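Local coordinates for protein transcriptional regulator, LacI family (Arthrobacter sp., PDB 4RKQ) that probably controls transcription in response to a small ligand such as a sugar, as a regulator of the LacI family, at residues G80-A85 and L94-E99. Sequence-based numbering, arbitrary orientation.
Sequences GYADQA and LIVLDE
E99 reaches across from the loop after strand 94-97 and lays its carboxylate against the N-terminal end of helix 82-89, within the beta-alpha-beta unit formed by strand 73-76, that helix and strand 94-97 in the Rossmann-like, periplasmic-binding-protein fold of LacI regulators. The two oxygens accept backbone N-H groups: G80 N bonds OE2 of E99 at 2.8 Å, nearly straight at 165°, and A82 N bonds OE1 of E99 at 3.1 Å, more bent. Both donors approach from above the carboxylate plane, about 40° out of it. CG of E99 sits between N and C of its own backbone (chi1 65°), and from there the chain runs straight out to the first turn, where the helix dipole would probably stabilise the carboxylate's charge. Cut back to an alanine, this position would probably leave the amides of G80 and A82 without these acceptors and the helix start less firmly held. Farther along, the strand presents alternate residues to the helix. CG1 of V96 meets A82 CB at 3.7 Å, while L94, its CG anti to the backbone N, extends CD2 to within 3.8 Å of A85 CB; the same methyl lies 3.4 Å from A82 O.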
# COMPACT_ATOMS: atom_id res chain seq x y z
N GLY A 80 -7.61 -5.42 19.37
CA GLY A 80 -8.00 -5.70 20.76
C GLY A 80 -8.95 -6.87 20.93
O GLY A 80 -9.33 -7.16 22.05
N TYR A 81 -9.30 -7.59 19.86
CA TYR A 81 -10.26 -8.69 19.94
C TYR A 81 -9.65 -10.09 19.94
O TYR A 81 -10.35 -11.07 19.68
CB TYR A 81 -11.30 -8.57 18.81
CG TYR A 81 -12.29 -7.46 19.01
CD1 TYR A 81 -13.38 -7.63 19.85
CD2 TYR A 81 -12.11 -6.23 18.40
CE1 TYR A 81 -14.29 -6.61 20.06
CE2 TYR A 81 -13.01 -5.18 18.61
CZ TYR A 81 -14.10 -5.39 19.43
OH TYR A 81 -14.99 -4.40 19.66
N ALA A 82 -8.35 -10.19 20.24
CA ALA A 82 -7.63 -11.47 20.23
C ALA A 82 -8.31 -12.57 21.00
O ALA A 82 -8.47 -13.69 20.50
CB ALA A 82 -6.22 -11.28 20.78
N ASP A 83 -8.67 -12.29 22.24
CA ASP A 83 -9.23 -13.31 23.10
C ASP A 83 -10.58 -13.84 22.59
O ASP A 83 -10.81 -15.07 22.51
CB ASP A 83 -9.33 -12.79 24.54
CG ASP A 83 -9.52 -13.91 25.54
OD1 ASP A 83 -8.63 -14.81 25.66
OD2 ASP A 83 -10.58 -13.92 26.18
N GLN A 84 -11.47 -12.90 22.28
CA GLN A 84 -12.77 -13.26 21.74
C GLN A 84 -12.68 -13.96 20.38
O GLN A 84 -13.41 -14.90 20.11
CB GLN A 84 -13.65 -12.03 21.60
CG GLN A 84 -14.06 -11.43 22.95
CD GLN A 84 -14.81 -10.11 22.82
OE1 GLN A 84 -14.29 -9.06 23.16
NE2 GLN A 84 -16.03 -10.18 22.31
N ALA A 85 -11.78 -13.49 19.53
CA ALA A 85 -11.54 -14.16 18.25
C ALA A 85 -11.02 -15.61 18.40
O ALA A 85 -11.45 -16.50 17.67
CB ALA A 85 -10.60 -13.33 17.40
N LEU A 94 -5.31 -18.87 16.16
CA LEU A 94 -5.12 -17.48 15.88
C LEU A 94 -3.71 -17.06 16.27
O LEU A 94 -3.26 -17.33 17.39
CB LEU A 94 -6.12 -16.66 16.66
CG LEU A 94 -6.00 -15.15 16.60
CD1 LEU A 94 -6.26 -14.64 15.18
CD2 LEU A 94 -7.00 -14.55 17.58
N ILE A 95 -3.03 -16.39 15.31
CA ILE A 95 -1.83 -15.66 15.59
C ILE A 95 -2.14 -14.18 15.47
O ILE A 95 -2.40 -13.69 14.37
CB ILE A 95 -0.71 -16.03 14.60
CG1 ILE A 95 -0.42 -17.54 14.76
CG2 ILE A 95 0.54 -15.21 14.89
CD1 ILE A 95 0.47 -18.09 13.74
N VAL A 96 -2.09 -13.47 16.57
CA VAL A 96 -2.22 -11.98 16.58
C VAL A 96 -0.91 -11.25 16.71
O VAL A 96 0.04 -11.73 17.31
CB VAL A 96 -3.13 -11.49 17.74
CG1 VAL A 96 -4.56 -11.92 17.52
CG2 VAL A 96 -2.64 -11.99 19.09
N LEU A 97 -0.87 -10.04 16.16
CA LEU A 97 0.28 -9.21 16.29
C LEU A 97 -0.05 -7.92 17.01
O LEU A 97 -1.14 -7.36 16.86
CB LEU A 97 0.82 -8.82 14.92
CG LEU A 97 1.39 -9.99 14.15
CD1 LEU A 97 0.35 -10.74 13.33
CD2 LEU A 97 2.52 -9.46 13.28
N ASP A 98 0.92 -7.47 17.80
CA ASP A 98 0.92 -6.11 18.35
C ASP A 98 -0.22 -5.82 19.32
O ASP A 98 -0.62 -4.67 19.46
CB ASP A 98 0.98 -5.09 17.20
CG ASP A 98 1.56 -3.75 17.64
OD1 ASP A 98 2.46 -3.75 18.50
OD2 ASP A 98 1.08 -2.69 17.19
N GLU A 99 -0.70 -6.82 20.05
CA GLU A 99 -1.69 -6.60 21.09
C GLU A 99 -1.58 -7.64 22.16
O GLU A 99 -0.86 -8.60 22.01
CB GLU A 99 -3.11 -6.52 20.51
CG GLU A 99 -3.67 -7.79 19.88
CD GLU A 99 -5.19 -7.66 19.55
OE1 GLU A 99 -6.03 -8.09 20.35
OE2 GLU A 99 -5.55 -7.09 18.54